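Local coordinates for protein glutamate--tRNA ligase (Elizabethkingia anophelis, PDB 6B1Z) that probably attaches glutamate to its cognate tRNA at the expense of ATP, as a class I aminoacyl-tRNA synthetase, at residues 103-116 with 160-174. Numbering follows the deposited sequence.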
ATOM      1  N   THR A 103      30.966 -15.671   6.597  1.00 20.33           N
ATOM      2  CA  THR A 103      31.963 -14.685   6.998  1.00 22.20           C
ATOM      3  C   THR A 103      33.368 -15.287   6.953  1.00 21.10           C
ATOM      4  O   THR A 103      34.304 -14.668   6.432  1.00 22.03           O
ATOM      5  CB  THR A 103      31.630 -14.155   8.393  1.00 21.72           C
ATOM      6  OG1 THR A 103      30.411 -13.410   8.335  1.00 21.71           O
ATOM      7  CG2 THR A 103      32.735 -13.252   8.914  1.00 22.89           C
ATOM      8  N   GLU A 104      33.529 -16.507   7.477  1.00 20.50           N
ATOM      9  CA  GLU A 104      34.823 -17.182   7.397  1.00 21.24           C
ATOM     10  C   GLU A 104      35.252 -17.362   5.942  1.00 24.45           C
ATOM     11  O   GLU A 104      36.431 -17.171   5.604  1.00 22.95           O
ATOM     12  CB  GLU A 104      34.760 -18.532   8.121  1.00 25.18           C
ATOM     13  CG  GLU A 104      36.079 -19.298   8.094  1.00 39.08           C
ATOM     14  CD  GLU A 104      35.951 -20.724   8.601  1.00 62.71           C
ATOM     15  OE1 GLU A 104      34.843 -21.109   9.033  1.00 67.45           O
ATOM     16  OE2 GLU A 104      36.962 -21.460   8.560  1.00 67.79           O
ATOM     17  N   GLN A 105      34.301 -17.695   5.062  1.00 22.53           N
ATOM     18  CA  GLN A 105      34.630 -17.914   3.654  1.00 19.94           C
ATOM     19  C   GLN A 105      35.122 -16.630   2.994  1.00 20.49           C
ATOM     20  O   GLN A 105      36.180 -16.620   2.347  1.00 21.39           O
ATOM     21  CB  GLN A 105      33.423 -18.475   2.901  1.00 22.07           C
ATOM     22  CG  GLN A 105      33.734 -18.809   1.447  1.00 23.15           C
ATOM     23  CD  GLN A 105      32.535 -19.291   0.668  1.00 25.17           C
ATOM     24  OE1 GLN A 105      31.675 -20.004   1.199  1.00 24.27           O
ATOM     25  NE2 GLN A 105      32.468 -18.914  -0.606  1.00 23.35           N
ATOM     26  N   ILE A 106      34.383 -15.530   3.154  1.00 20.24           N
ATOM     27  CA  ILE A 106      34.771 -14.315   2.442  1.00 20.58           C
ATOM     28  C   ILE A 106      36.074 -13.736   2.985  1.00 20.06           C
ATOM     29  O   ILE A 106      36.792 -13.045   2.245  1.00 18.98           O
ATOM     30  CB  ILE A 106      33.649 -13.250   2.457  1.00 17.93           C
ATOM     31  CG1 ILE A 106      33.872 -12.266   1.283  1.00 16.35           C
ATOM     32  CG2 ILE A 106      33.590 -12.519   3.812  1.00 17.46           C
ATOM     33  CD1 ILE A 106      32.779 -11.255   1.102  1.00 18.30           C
ATOM     34  N   LEU A 107      36.418 -14.010   4.247  1.00 20.37           N
ATOM     35  CA  LEU A 107      37.679 -13.517   4.790  1.00 20.62           C
ATOM     36  C   LEU A 107      38.885 -14.223   4.190  1.00 25.64           C
ATOM     37  O   LEU A 107      40.010 -13.746   4.373  1.00 27.63           O
ATOM     38  CB  LEU A 107      37.698 -13.663   6.317  1.00 23.10           C
ATOM     39  CG  LEU A 107      36.848 -12.643   7.080  1.00 24.63           C
ATOM     40  CD1 LEU A 107      36.817 -13.000   8.567  1.00 26.22           C
ATOM     41  CD2 LEU A 107      37.381 -11.227   6.858  1.00 24.67           C
ATOM     42  N   LYS A 108      38.684 -15.334   3.479  1.00 21.37           N
ATOM     43  CA  LYS A 108      39.789 -15.967   2.765  1.00 24.33           C
ATOM     44  C   LYS A 108      40.066 -15.324   1.412  1.00 24.82           C
ATOM     45  O   LYS A 108      41.078 -15.665   0.782  1.00 28.49           O
ATOM     46  CB  LYS A 108      39.500 -17.452   2.580  1.00 23.74           C
ATOM     47  CG  LYS A 108      39.500 -18.209   3.891  1.00 29.12           C
ATOM     48  CD  LYS A 108      38.929 -19.602   3.736  1.00 32.77           C
ATOM     49  CE  LYS A 108      38.803 -20.279   5.091  1.00 40.11           C
ATOM     50  NZ  LYS A 108      38.100 -21.588   5.013  1.00 48.15           N
ATOM     51  N   THR A 109      39.216 -14.405   0.964  1.00 24.30           N
ATOM     52  CA  THR A 109      39.343 -13.735  -0.325  1.00 22.93           C
ATOM     53  C   THR A 109      40.003 -12.369  -0.157  1.00 22.35           C
ATOM     54  O   THR A 109      40.161 -11.854   0.950  1.00 24.52           O
ATOM     55  CB  THR A 109      37.976 -13.546  -0.999  1.00 23.47           C
ATOM     56  OG1 THR A 109      37.278 -12.443  -0.405  1.00 19.38           O
ATOM     57  CG2 THR A 109      37.103 -14.788  -0.879  1.00 21.62           C
ATOM     58  N   ASP A 110      40.355 -11.763  -1.290  1.00 24.82           N
ATOM     59  CA  ASP A 110      40.814 -10.383  -1.291  1.00 25.87           C
ATOM     60  C   ASP A 110      39.672  -9.391  -1.444  1.00 29.20           C
ATOM     61  O   ASP A 110      39.904  -8.240  -1.834  1.00 28.14           O
ATOM     62  CB  ASP A 110      41.846 -10.161  -2.398  1.00 28.84           C
ATOM     63  CG  ASP A 110      43.137 -10.916  -2.144  1.00 52.58           C
ATOM     64  OD1 ASP A 110      43.491 -11.786  -2.969  1.00 60.57           O
ATOM     65  OD2 ASP A 110      43.784 -10.651  -1.107  1.00 58.26           O
ATOM     66  N   TYR A 111      38.441  -9.800  -1.150  1.00 19.19           N
ATOM     67  CA  TYR A 111      37.313  -8.901  -1.262  1.00 18.16           C
ATOM     68  C   TYR A 111      36.821  -8.381   0.081  1.00 15.01           C
ATOM     69  O   TYR A 111      35.827  -7.647   0.104  1.00 17.87           O
ATOM     70  CB  TYR A 111      36.147  -9.586  -1.986  1.00 17.52           C
ATOM     71  CG  TYR A 111      36.328  -9.736  -3.475  1.00 21.73           C
ATOM     72  CD1 TYR A 111      36.723 -10.944  -4.023  1.00 25.83           C
ATOM     73  CD2 TYR A 111      36.076  -8.664  -4.335  1.00 26.00           C
ATOM     74  CE1 TYR A 111      36.868 -11.095  -5.398  1.00 28.26           C
ATOM     75  CE2 TYR A 111      36.222  -8.801  -5.704  1.00 35.05           C
ATOM     76  CZ  TYR A 111      36.613 -10.022  -6.230  1.00 39.07           C
ATOM     77  OH  TYR A 111      36.759 -10.167  -7.590  1.00 46.27           O
ATOM     78  N   ALA A 112      37.487  -8.734   1.182  1.00 15.74           N
ATOM     79  CA  ALA A 112      37.063  -8.293   2.505  1.00 19.29           C
ATOM     80  C   ALA A 112      38.273  -7.972   3.373  1.00 20.93           C
ATOM     81  O   ALA A 112      39.351  -8.564   3.222  1.00 21.39           O
ATOM     82  CB  ALA A 112      36.184  -9.353   3.199  1.00 20.02           C
ATOM     83  N   TYR A 113      38.080  -7.044   4.308  1.00 17.52           N
ATOM     84  CA  TYR A 113      39.137  -6.677   5.236  1.00 15.42           C
ATOM     85  C   TYR A 113      38.516  -6.220   6.553  1.00 19.05           C
ATOM     86  O   TYR A 113      37.309  -5.980   6.642  1.00 19.12           O
ATOM     87  CB  TYR A 113      40.056  -5.608   4.620  1.00 18.24           C
ATOM     88  CG  TYR A 113      39.467  -4.233   4.362  1.00 16.52           C
ATOM     89  CD1 TYR A 113      39.586  -3.226   5.313  1.00 18.05           C
ATOM     90  CD2 TYR A 113      38.840  -3.916   3.155  1.00 19.53           C
ATOM     91  CE1 TYR A 113      39.095  -1.957   5.081  1.00 18.37           C
ATOM     92  CE2 TYR A 113      38.335  -2.621   2.915  1.00 18.38           C
ATOM     93  CZ  TYR A 113      38.477  -1.658   3.891  1.00 19.03           C
ATOM     94  OH  TYR A 113      37.998  -0.396   3.682  1.00 18.18           O
ATOM     95  N   LEU A 114      39.358  -6.108   7.580  1.00 20.59           N
ATOM     96  CA  LEU A 114      38.919  -5.730   8.921  1.00 21.22           C
ATOM     97  C   LEU A 114      39.140  -4.238   9.142  1.00 20.51           C
ATOM     98  O   LEU A 114      40.174  -3.691   8.748  1.00 21.06           O
ATOM     99  CB  LEU A 114      39.682  -6.519   9.987  1.00 23.03           C
ATOM    100  CG  LEU A 114      39.878  -8.023   9.756  1.00 24.24           C
ATOM    101  CD1 LEU A 114      40.638  -8.633  10.929  1.00 32.66           C
ATOM    102  CD2 LEU A 114      38.554  -8.716   9.533  1.00 25.71           C
ATOM    103  N   ALA A 115      38.171  -3.577   9.778  1.00 19.24           N
ATOM    104  CA  ALA A 115      38.280  -2.139  10.015  1.00 19.55           C
ATOM    105  C   ALA A 115      37.963  -1.834  11.471  1.00 19.91           C
ATOM    106  O   ALA A 115      36.965  -2.325  12.010  1.00 22.94           O
ATOM    107  CB  ALA A 115      37.359  -1.341   9.082  1.00 19.69           C
ATOM    108  N   PHE A 116      38.817  -1.028  12.097  1.00 18.74           N
ATOM    109  CA  PHE A 116      38.797  -0.788  13.534  1.00 21.89           C
ATOM    110  C   PHE A 116      38.343   0.620  13.896  1.00 21.48           C
ATOM    111  O   PHE A 116      38.347   0.974  15.085  1.00 24.89           O
ATOM    112  CB  PHE A 116      40.188  -1.043  14.133  1.00 26.01           C
ATOM    113  CG  PHE A 116      40.687  -2.454  13.945  1.00 23.32           C
ATOM    114  CD1 PHE A 116      41.529  -2.773  12.889  1.00 27.14           C
ATOM    115  CD2 PHE A 116      40.316  -3.455  14.825  1.00 25.01           C
ATOM    116  CE1 PHE A 116      41.982  -4.074  12.713  1.00 29.31           C
ATOM    117  CE2 PHE A 116      40.777  -4.760  14.667  1.00 28.39           C
ATOM    118  CZ  PHE A 116      41.604  -5.067  13.600  1.00 25.64           C
ATOM    119  N   LEU A 160      45.899  -5.607  17.918  1.00 39.55           N
ATOM    120  CA  LEU A 160      44.525  -5.172  18.160  1.00 36.91           C
ATOM    121  C   LEU A 160      43.593  -6.358  18.365  1.00 37.02           C
ATOM    122  O   LEU A 160      42.683  -6.303  19.201  1.00 40.19           O
ATOM    123  CB  LEU A 160      44.040  -4.300  16.999  1.00 32.71           C
ATOM    124  CG  LEU A 160      44.750  -2.953  16.818  1.00 34.96           C
ATOM    125  CD1 LEU A 160      44.393  -2.296  15.491  1.00 36.42           C
ATOM    126  CD2 LEU A 160      44.426  -2.028  17.986  1.00 37.21           C
ATOM    127  N   LEU A 161      43.804  -7.446  17.621  1.00 36.15           N
ATOM    128  CA  LEU A 161      42.923  -8.600  17.758  1.00 35.90           C
ATOM    129  C   LEU A 161      43.165  -9.325  19.078  1.00 36.84           C
ATOM    130  O   LEU A 161      42.219  -9.834  19.692  1.00 40.31           O
ATOM    131  CB  LEU A 161      43.102  -9.546  16.571  1.00 36.07           C
ATOM    132  CG  LEU A 161      42.641  -8.991  15.219  1.00 35.00           C
ATOM    133  CD1 LEU A 161      42.930  -9.973  14.099  1.00 37.70           C
ATOM    134  CD2 LEU A 161      41.158  -8.650  15.269  1.00 35.05           C
ATOM    135  N   GLU A 162      44.422  -9.378  19.533  1.00 37.95           N
ATOM    136  CA  GLU A 162      44.703  -9.929  20.856  1.00 39.77           C
ATOM    137  C   GLU A 162      43.984  -9.137  21.939  1.00 45.60           C
ATOM    138  O   GLU A 162      43.476  -9.713  22.908  1.00 52.62           O
ATOM    139  CB  GLU A 162      46.209  -9.934  21.124  1.00 43.39           C
ATOM    140  CG  GLU A 162      47.013 -10.879  20.248  1.00 54.22           C
ATOM    141  CD  GLU A 162      48.507 -10.753  20.485  1.00 62.93           C
ATOM    142  OE1 GLU A 162      48.899 -10.157  21.511  1.00 68.00           O
ATOM    143  OE2 GLU A 162      49.289 -11.245  19.645  1.00 65.71           O
ATOM    144  N   GLU A 163      43.929  -7.813  21.788  1.00 43.55           N
ATOM    145  CA  GLU A 163      43.269  -6.939  22.749  1.00 41.22           C
ATOM    146  C   GLU A 163      41.751  -6.941  22.620  1.00 47.45           C
ATOM    147  O   GLU A 163      41.089  -6.188  23.346  1.00 47.80           O
ATOM    148  CB  GLU A 163      43.797  -5.510  22.598  1.00 40.66           C
ATOM    149  CG  GLU A 163      45.272  -5.352  22.947  1.00 43.30           C
ATOM    150  CD  GLU A 163      45.816  -3.987  22.580  1.00 56.60           C
ATOM    151  OE1 GLU A 163      45.069  -3.185  21.980  1.00 62.50           O
ATOM    152  OE2 GLU A 163      46.995  -3.713  22.888  1.00 65.22           O
ATOM    153  N   LYS A 164      41.189  -7.757  21.722  1.00 42.60           N
ATOM    154  CA  LYS A 164      39.742  -7.833  21.508  1.00 39.06           C
ATOM    155  C   LYS A 164      39.170  -6.484  21.068  1.00 40.26           C
ATOM    156  O   LYS A 164      38.069  -6.096  21.464  1.00 38.61           O
ATOM    157  CB  LYS A 164      39.019  -8.353  22.753  1.00 43.68           C
ATOM    158  N   THR A 165      39.927  -5.766  20.246  1.00 36.55           N
ATOM    159  CA  THR A 165      39.461  -4.495  19.708  1.00 34.80           C
ATOM    160  C   THR A 165      38.264  -4.728  18.796  1.00 32.74           C
ATOM    161  O   THR A 165      38.338  -5.569  17.892  1.00 35.14           O
ATOM    162  CB  THR A 165      40.582  -3.810  18.926  1.00 36.77           C
ATOM    163  OG1 THR A 165      41.764  -3.740  19.739  1.00 36.46           O
ATOM    164  CG2 THR A 165      40.174  -2.409  18.516  1.00 30.07           C
ATOM    165  N   PRO A 166      37.147  -4.029  19.003  1.00 32.09           N
ATOM    166  CA  PRO A 166      35.996  -4.189  18.102  1.00 27.68           C
ATOM    167  C   PRO A 166      36.371  -3.863  16.664  1.00 24.49           C
ATOM    168  O   PRO A 166      37.127  -2.924  16.402  1.00 26.62           O
ATOM    169  CB  PRO A 166      34.974  -3.185  18.646  1.00 29.97           C
ATOM    170  CG  PRO A 166      35.363  -2.992  20.084  1.00 31.77           C
ATOM    171  CD  PRO A 166      36.863  -3.113  20.123  1.00 36.63           C
ATOM    172  N   TYR A 167      35.818  -4.635  15.727  1.00 26.24           N
ATOM    173  CA  TYR A 167      36.071  -4.392  14.314  1.00 23.95           C
ATOM    174  C   TYR A 167      34.848  -4.767  13.489  1.00 21.68           C
ATOM    175  O   TYR A 167      34.037  -5.612  13.886  1.00 22.01           O
ATOM    176  CB  TYR A 167      37.302  -5.166  13.793  1.00 24.60           C
ATOM    177  CG  TYR A 167      37.166  -6.680  13.839  1.00 28.49           C
ATOM    178  CD1 TYR A 167      36.618  -7.387  12.770  1.00 25.99           C
ATOM    179  CD2 TYR A 167      37.597  -7.401  14.942  1.00 29.71           C
ATOM    180  CE1 TYR A 167      36.488  -8.767  12.813  1.00 31.09           C
ATOM    181  CE2 TYR A 167      37.475  -8.781  14.993  1.00 31.16           C
ATOM    182  CZ  TYR A 167      36.921  -9.457  13.928  1.00 31.07           C
ATOM    183  OH  TYR A 167      36.798 -10.830  13.984  1.00 33.06           O
ATOM    184  N   VAL A 168      34.717  -4.115  12.337  1.00 19.66           N
ATOM    185  CA  VAL A 168      33.742  -4.500  11.330  1.00 19.45           C
ATOM    186  C   VAL A 168      34.507  -5.147  10.186  1.00 17.97           C
ATOM    187  O   VAL A 168      35.728  -5.025  10.072  1.00 20.01           O
ATOM    188  CB  VAL A 168      32.894  -3.314  10.816  1.00 18.92           C
ATOM    189  CG1 VAL A 168      32.057  -2.691  11.947  1.00 18.49           C
ATOM    190  CG2 VAL A 168      33.777  -2.255  10.123  1.00 23.26           C
ATOM    191  N   ILE A 169      33.781  -5.859   9.333  1.00 17.00           N
ATOM    192  CA  ILE A 169      34.356  -6.385   8.102  1.00 18.73           C
ATOM    193  C   ILE A 169      33.785  -5.575   6.955  1.00 17.06           C
ATOM    194  O   ILE A 169      32.564  -5.442   6.834  1.00 18.10           O
ATOM    195  CB  ILE A 169      34.070  -7.886   7.931  1.00 18.47           C
ATOM    196  CG1 ILE A 169      34.715  -8.674   9.067  1.00 22.14           C
ATOM    197  CG2 ILE A 169      34.539  -8.363   6.543  1.00 20.43           C
ATOM    198  CD1 ILE A 169      34.247 -10.111   9.158  1.00 25.19           C
ATOM    199  N   ARG A 170      34.665  -5.013   6.123  1.00 16.23           N
ATOM    200  CA  ARG A 170      34.269  -4.197   4.989  1.00 14.76           C
ATOM    201  C   ARG A 170      34.579  -4.903   3.680  1.00 12.67           C
ATOM    202  O   ARG A 170      35.532  -5.681   3.588  1.00 17.11           O
ATOM    203  CB  ARG A 170      34.996  -2.852   4.990  1.00 14.01           C
ATOM    204  CG  ARG A 170      34.429  -1.873   6.004  1.00 17.69           C
ATOM    205  CD  ARG A 170      35.199  -0.544   5.963  1.00 16.24           C
ATOM    206  NE  ARG A 170      34.689   0.366   6.986  1.00 17.69           N
ATOM    207  CZ  ARG A 170      33.650   1.184   6.821  1.00 16.25           C
ATOM    208  NH1 ARG A 170      32.996   1.222   5.666  1.00 18.55           N
ATOM    209  NH2 ARG A 170      33.270   1.965   7.825  1.00 19.05           N
ATOM    210  N   PHE A 171      33.760  -4.621   2.671  1.00 15.20           N
ATOM    211  CA  PHE A 171      34.073  -5.061   1.323  1.00 14.79           C
ATOM    212  C   PHE A 171      35.225  -4.225   0.773  1.00 15.81           C
ATOM    213  O   PHE A 171      35.255  -3.012   0.965  1.00 16.87           O
ATOM    214  CB  PHE A 171      32.841  -4.897   0.430  1.00 15.05           C
ATOM    215  CG  PHE A 171      33.038  -5.404  -0.964  1.00 15.08           C
ATOM    216  CD1 PHE A 171      32.933  -6.760  -1.246  1.00 16.91           C
ATOM    217  CD2 PHE A 171      33.315  -4.517  -2.003  1.00 14.99           C
ATOM    218  CE1 PHE A 171      33.095  -7.230  -2.542  1.00 19.59           C
ATOM    219  CE2 PHE A 171      33.481  -4.984  -3.302  1.00 17.94           C
ATOM    220  CZ  PHE A 171      33.394  -6.330  -3.571  1.00 16.29           C
ATOM    221  N   LYS A 172      36.166  -4.869   0.078  1.00 15.86           N
ATOM    222  CA  LYS A 172      37.288  -4.149  -0.545  1.00 15.75           C
ATOM    223  C   LYS A 172      36.946  -3.837  -2.002  1.00 13.72           C
ATOM    224  O   LYS A 172      37.111  -4.680  -2.891  1.00 17.02           O
ATOM    225  CB  LYS A 172      38.568  -4.964  -0.431  1.00 16.46           C
ATOM    226  CG  LYS A 172      39.822  -4.214  -0.884  1.00 15.63           C
ATOM    227  CD  LYS A 172      41.040  -5.120  -0.733  1.00 23.82           C
ATOM    228  CE  LYS A 172      42.307  -4.420  -1.176  1.00 32.40           C
ATOM    229  NZ  LYS A 172      42.413  -4.376  -2.653  1.00 35.73           N
ATOM    230  N   MET A 173      36.486  -2.616  -2.256  1.00 14.65           N
ATOM    231  CA  MET A 173      36.091  -2.251  -3.613  1.00 14.44           C
ATOM    232  C   MET A 173      37.298  -2.327  -4.537  1.00 15.51           C
ATOM    233  O   MET A 173      38.349  -1.747  -4.221  1.00 16.17           O
ATOM    234  CB  MET A 173      35.517  -0.839  -3.678  1.00 18.98           C
ATOM    235  CG  MET A 173      34.028  -0.784  -3.707  1.00 30.87           C
ATOM    236  SD  MET A 173      33.318  -1.585  -5.164  1.00 18.70           S
ATOM    237  CE  MET A 173      31.701  -1.885  -4.429  1.00 25.22           C
ATOM    238  N   PRO A 174      37.192  -3.031  -5.668  1.00 15.05           N
ATOM    239  CA  PRO A 174      38.288  -3.064  -6.642  1.00 14.11           C
ATOM    240  C   PRO A 174      38.672  -1.673  -7.128  1.00 13.78           C
ATOM    241  O   PRO A 174      37.848  -0.756  -7.167  1.00 15.81           O
ATOM    242  CB  PRO A 174      37.712  -3.901  -7.797  1.00 17.06           C
ATOM    243  CG  PRO A 174      36.656  -4.760  -7.160  1.00 16.15           C
ATOM    244  CD  PRO A 174      36.084  -3.948  -6.016  1.00 15.79           C
TER
HETATM  245  O   HOH W   1      39.259  -6.128  -4.111  1.00 30.12           O
HETATM  246  O   HOH W   2      42.712  -7.299  -3.616  1.00 41.72           O
HETATM  247  O   HOH W   3      37.323  -0.377  17.268  1.00 32.40           O
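Ile-169 and Leu-114 lie side by side on one face of the strand pair, CG1 of Ile-169 3.9 Å from CD2 of Leu-114. With its CG1 beside the backbone N (chi1 -62°), Ile-169 sends CD1 against CG2 of Thr-103, in helix 96-106, at a tight 3.5 Å, and against both methyls of Leu-107. On this face too, the Tyr-111 and Phe-171 rings are near parallel but slid apart, barely overlapping (CD2 to CZ 3.6 Å). The Phe-116 ring carries CD1 of Leu-160 over its centre, a CH-pi contact 12° off the ring normal, while CD2 of Leu-161 lies at the ring edge; helix 154-162 is thus held against the end of strand 112-115. The strands pair antiparallel: Arg-170 N donates to Tyr-113 O (2.9 Å) and Tyr-113 N to Arg-170 O, with Ala-115/Val-168 likewise reciprocal. Strand 200-202 completes a three-stranded sheet, probably in the insertion that contacts the tRNA acceptor end in relatives. On the opposite face from Ile-169, CB of Arg-170 makes an off-centre CH-pi contact with the Tyr-113 ring (4.1 Å to the centroid); the extended arginine chain brings CD within 3.6 Å of Tyr-113 OH. Both polar ends are hydrogen-bonded to Asp-198, the hydroxyl to OD2 and Arg-170 NH1 to the backbone O. Where strand 112-115 begins, Lys-172 N donates to Tyr-111 O (2.8 Å), 60° out of the carbonyl plane. One water there bridges the carbonyl oxygens of Asp-110 and Lys-172; another, beyond that strand's end, joins those of Phe-116 and Pro-166.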